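PDB 1Y8C: S-adenosylmethionine-dependent methyltransferase, which probably transfers methyl groups from S-adenosylmethionine to an acceptor substrate. Local coordinates for residues I93-F102 against D120-H131. Residues are numbered along the deposited sequence; the frame is centred on the assembly and turned at random.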
loop_
_atom_site.group_PDB
_atom_site.type_symbol
_atom_site.label_atom_id
_atom_site.label_comp_id
_atom_site.label_asym_id
_atom_site.label_seq_id
_atom_site.Cartn_x
_atom_site.Cartn_y
_atom_site.Cartn_z
ATOM N N ILE A 93 -6.998 -8.387 4.234
ATOM C CA ILE A 93 -6.773 -7.338 5.240
ATOM C C ILE A 93 -7.996 -7.037 6.115
ATOM O O ILE A 93 -7.859 -6.716 7.294
ATOM C CB ILE A 93 -6.329 -5.997 4.580
ATOM C CG1 ILE A 93 -5.951 -6.215 3.111
ATOM C CG2 ILE A 93 -5.132 -5.427 5.321
ATOM C CD1 ILE A 93 -5.698 -4.925 2.347
ATOM N N SER A 94 -9.187 -7.132 5.534
ATOM C CA SER A 94 -10.417 -6.866 6.272
ATOM C C SER A 94 -10.602 -7.882 7.387
ATOM O O SER A 94 -11.198 -7.581 8.415
ATOM C CB SER A 94 -11.611 -6.918 5.325
ATOM O OG SER A 94 -11.420 -6.051 4.218
ATOM N N ASN A 95 -10.095 -9.092 7.170
ATOM C CA ASN A 95 -10.187 -10.161 8.168
ATOM C C ASN A 95 -8.812 -10.680 8.573
ATOM O O ASN A 95 -8.554 -11.883 8.549
ATOM C CB ASN A 95 -11.032 -11.321 7.638
ATOM C CG ASN A 95 -12.458 -10.912 7.363
ATOM O OD1 ASN A 95 -13.136 -10.360 8.238
ATOM N ND2 ASN A 95 -12.931 -11.182 6.148
ATOM N N LEU A 96 -7.929 -9.758 8.935
ATOM C CA LEU A 96 -6.584 -10.104 9.362
ATOM C C LEU A 96 -6.676 -11.025 10.588
ATOM O O LEU A 96 -7.294 -10.662 11.591
ATOM C CB LEU A 96 -5.829 -8.820 9.713
ATOM C CG LEU A 96 -4.395 -8.956 10.225
ATOM C CD1 LEU A 96 -3.525 -9.575 9.132
ATOM C CD2 LEU A 96 -3.854 -7.594 10.626
ATOM N N ASN A 97 -6.083 -12.217 10.495
ATOM C CA ASN A 97 -6.100 -13.184 11.593
ATOM C C ASN A 97 -4.710 -13.741 11.865
ATOM O O ASN A 97 -4.385 -14.847 11.450
ATOM C CB ASN A 97 -7.062 -14.345 11.288
ATOM C CG ASN A 97 -7.026 -15.450 12.356
ATOM O OD1 ASN A 97 -7.280 -15.202 13.543
ATOM N ND2 ASN A 97 -6.725 -16.677 11.929
ATOM N N ILE A 98 -3.892 -12.960 12.561
ATOM C CA ILE A 98 -2.544 -13.375 12.916
ATOM C C ILE A 98 -2.356 -13.185 14.421
ATOM O O ILE A 98 -2.469 -12.076 14.937
ATOM C CB ILE A 98 -1.500 -12.566 12.117
ATOM C CG1 ILE A 98 -1.577 -12.981 10.649
ATOM C CG2 ILE A 98 -0.089 -12.807 12.656
ATOM C CD1 ILE A 98 -0.522 -12.371 9.776
ATOM N N ASN A 99 -2.093 -14.274 15.130
ATOM C CA ASN A 99 -1.919 -14.195 16.573
ATOM C C ASN A 99 -0.564 -13.582 16.891
ATOM O O ASN A 99 0.370 -14.282 17.283
ATOM C CB ASN A 99 -2.023 -15.591 17.185
ATOM C CG ASN A 99 -3.227 -16.369 16.667
ATOM O OD1 ASN A 99 -4.346 -15.848 16.608
ATOM N ND2 ASN A 99 -3.001 -17.626 16.294
ATOM N N ARG A 100 -0.466 -12.267 16.732
ATOM C CA ARG A 100 0.792 -11.584 16.970
ATOM C C ARG A 100 0.601 -10.066 17.061
ATOM O O ARG A 100 -0.299 -9.507 16.434
ATOM C CB ARG A 100 1.748 -11.951 15.830
ATOM C CG ARG A 100 3.163 -11.425 15.945
ATOM C CD ARG A 100 3.882 -12.002 17.143
ATOM N NE ARG A 100 5.329 -11.933 16.985
ATOM C CZ ARG A 100 6.194 -12.244 17.943
ATOM N NH1 ARG A 100 5.746 -12.640 19.132
ATOM N NH2 ARG A 100 7.503 -12.176 17.708
ATOM N N LYS A 101 1.434 -9.408 17.862
ATOM C CA LYS A 101 1.357 -7.957 18.019
ATOM C C LYS A 101 2.621 -7.358 17.430
ATOM O O LYS A 101 3.670 -8.000 17.425
ATOM C CB LYS A 101 1.275 -7.556 19.490
ATOM C CG LYS A 101 0.044 -8.013 20.230
ATOM C CD LYS A 101 -1.157 -7.168 19.890
ATOM C CE LYS A 101 -2.265 -7.352 20.934
ATOM N NZ LYS A 101 -1.949 -6.696 22.250
ATOM N N PHE A 102 2.529 -6.121 16.957
ATOM C CA PHE A 102 3.681 -5.497 16.356
ATOM C C PHE A 102 3.989 -4.084 16.811
ATOM O O PHE A 102 3.161 -3.396 17.420
ATOM C CB PHE A 102 3.532 -5.500 14.841
ATOM C CG PHE A 102 3.224 -6.844 14.260
ATOM C CD1 PHE A 102 1.916 -7.316 14.216
ATOM C CD2 PHE A 102 4.246 -7.638 13.748
ATOM C CE1 PHE A 102 1.632 -8.559 13.658
ATOM C CE2 PHE A 102 3.973 -8.882 13.192
ATOM C CZ PHE A 102 2.658 -9.349 13.148
ATOM N N ASP A 120 -16.133 -2.647 5.688
ATOM C CA ASP A 120 -14.938 -3.463 5.645
ATOM C C ASP A 120 -13.716 -2.626 6.013
ATOM O O ASP A 120 -12.711 -3.158 6.477
ATOM C CB ASP A 120 -14.741 -4.060 4.255
ATOM C CG ASP A 120 -15.660 -5.220 3.987
ATOM O OD1 ASP A 120 -15.835 -6.053 4.900
ATOM O OD2 ASP A 120 -16.202 -5.314 2.862
ATOM N N LEU A 121 -13.804 -1.318 5.792
ATOM C CA LEU A 121 -12.699 -0.427 6.109
ATOM C C LEU A 121 -12.632 -0.250 7.620
ATOM O O LEU A 121 -11.547 -0.122 8.195
ATOM C CB LEU A 121 -12.889 0.928 5.422
ATOM C CG LEU A 121 -11.725 1.920 5.523
ATOM C CD1 LEU A 121 -10.482 1.361 4.845
ATOM C CD2 LEU A 121 -12.143 3.209 4.884
ATOM N N LYS A 122 -13.798 -0.244 8.259
ATOM C CA LYS A 122 -13.873 -0.116 9.709
ATOM C C LYS A 122 -13.286 -1.374 10.338
ATOM O O LYS A 122 -12.482 -1.294 11.262
ATOM C CB LYS A 122 -15.326 0.074 10.158
ATOM C CG LYS A 122 -15.816 1.514 10.041
ATOM C CD LYS A 122 -17.300 1.662 10.368
ATOM C CE LYS A 122 -17.751 3.111 10.174
ATOM N NZ LYS A 122 -19.236 3.304 10.214
ATOM N N LYS A 123 -13.690 -2.534 9.823
ATOM C CA LYS A 123 -13.193 -3.805 10.325
ATOM C C LYS A 123 -11.675 -3.813 10.205
ATOM O O LYS A 123 -10.957 -4.248 11.112
ATOM C CB LYS A 123 -13.815 -4.959 9.532
ATOM C CG LYS A 123 -15.311 -5.102 9.780
ATOM C CD LYS A 123 -15.969 -6.210 8.954
ATOM C CE LYS A 123 -15.526 -7.622 9.365
ATOM N NZ LYS A 123 -14.160 -8.007 8.902
ATOM N N TYR A 124 -11.202 -3.306 9.077
ATOM C CA TYR A 124 -9.785 -3.193 8.782
ATOM C C TYR A 124 -9.054 -2.394 9.879
ATOM O O TYR A 124 -8.143 -2.904 10.510
ATOM C CB TYR A 124 -9.640 -2.523 7.415
ATOM C CG TYR A 124 -8.266 -2.024 7.064
ATOM C CD1 TYR A 124 -7.225 -2.905 6.800
ATOM C CD2 TYR A 124 -8.029 -0.656 6.924
ATOM C CE1 TYR A 124 -5.977 -2.432 6.392
ATOM C CE2 TYR A 124 -6.799 -0.174 6.522
ATOM C CZ TYR A 124 -5.776 -1.063 6.251
ATOM O OH TYR A 124 -4.568 -0.572 5.812
ATOM N N PHE A 125 -9.459 -1.149 10.108
ATOM C CA PHE A 125 -8.818 -0.331 11.129
ATOM C C PHE A 125 -8.891 -1.014 12.474
ATOM O O PHE A 125 -7.935 -0.978 13.252
ATOM C CB PHE A 125 -9.471 1.054 11.220
ATOM C CG PHE A 125 -9.116 1.973 10.074
ATOM C CD1 PHE A 125 -10.020 2.934 9.634
ATOM C CD2 PHE A 125 -7.886 1.865 9.424
ATOM C CE1 PHE A 125 -9.711 3.757 8.565
ATOM C CE2 PHE A 125 -7.575 2.685 8.357
ATOM C CZ PHE A 125 -8.484 3.635 7.925
ATOM N N LYS A 126 -10.030 -1.634 12.764
ATOM C CA LYS A 126 -10.174 -2.332 14.034
ATOM C C LYS A 126 -9.188 -3.507 14.050
ATOM O O LYS A 126 -8.493 -3.724 15.040
ATOM C CB LYS A 126 -11.614 -2.834 14.225
ATOM C CG LYS A 126 -11.816 -3.554 15.551
ATOM C CD LYS A 126 -13.241 -4.064 15.747
ATOM C CE LYS A 126 -13.301 -5.129 16.868
ATOM N NZ LYS A 126 -12.719 -4.664 18.186
ATOM N N ALA A 127 -9.115 -4.241 12.940
ATOM C CA ALA A 127 -8.210 -5.381 12.827
ATOM C C ALA A 127 -6.786 -4.953 13.128
ATOM O O ALA A 127 -6.055 -5.613 13.872
ATOM C CB ALA A 127 -8.284 -5.975 11.436
ATOM N N VAL A 128 -6.408 -3.829 12.541
ATOM C CA VAL A 128 -5.082 -3.267 12.708
ATOM C C VAL A 128 -4.777 -2.979 14.187
ATOM O O VAL A 128 -3.803 -3.489 14.730
ATOM C CB VAL A 128 -4.963 -1.990 11.847
ATOM C CG1 VAL A 128 -3.621 -1.321 12.047
ATOM C CG2 VAL A 128 -5.159 -2.363 10.392
ATOM N N SER A 129 -5.620 -2.183 14.836
ATOM C CA SER A 129 -5.421 -1.853 16.243
ATOM C C SER A 129 -5.356 -3.105 17.123
ATOM O O SER A 129 -4.716 -3.092 18.175
ATOM C CB SER A 129 -6.548 -0.967 16.748
ATOM O OG SER A 129 -7.727 -1.730 16.882
ATOM N N ASN A 130 -6.024 -4.177 16.714
ATOM C CA ASN A 130 -5.976 -5.393 17.502
ATOM C C ASN A 130 -4.640 -6.110 17.335
ATOM O O ASN A 130 -4.415 -7.141 17.964
ATOM C CB ASN A 130 -7.112 -6.354 17.122
ATOM C CG ASN A 130 -8.488 -5.829 17.509
ATOM O OD1 ASN A 130 -8.666 -5.219 18.566
ATOM N ND2 ASN A 130 -9.475 -6.084 16.654
ATOM N N HIS A 131 -3.756 -5.581 16.489
ATOM C CA HIS A 131 -2.446 -6.203 16.291
ATOM C C HIS A 131 -1.285 -5.275 16.622
ATOM O O HIS A 131 -0.119 -5.616 16.389
ATOM C CB HIS A 131 -2.289 -6.695 14.854
ATOM C CG HIS A 131 -3.169 -7.854 14.513
ATOM N ND1 HIS A 131 -4.547 -7.765 14.495
ATOM C CD2 HIS A 131 -2.874 -9.130 14.173
ATOM C CE1 HIS A 131 -5.057 -8.932 14.155
ATOM N NE2 HIS A 131 -4.063 -9.780 13.953
#
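With CG of L96 anti to the backbone N (chi1 178°) and the imidazole of H131 set beside its own backbone N (chi1 -69°), the leucine comes over one face of the imidazole: methyl CD2 sits 3.8 Å from the centroid of the H131 ring, almost exactly on the normal, a CH-pi contact. Both ring nitrogens have partners, one strong and one weak. ND1 donates to A127 O at 2.7 Å, one turn back in the helix, which fixes the ring's rotation, while NE2 weakly accepts I98 N in the ring plane. Here the Rossmann-like fold of class I methyltransferases shows how a helix end can be tied to a neighbouring connection: segment 93-102 lies between strands 87-89 and 104-107, and helix 118-129 comes before strand 136-143, which lies beside 104-107 and parallel to it in the mixed seven-stranded sheet. Just past the helix, H131 O takes the backbone N of F102 at 2.8 Å, and K133 continues the pairing with F102. Back toward the start of the helix, L96 CB packs on A127 CB (4.1 Å), and I93 CG2 meets the edge of the Y124 ring. K123, its chain bent at chi3 and chi4, donates from NZ to N95 OD1 (2.7 Å), approaching from above the amide's carbonyl plane.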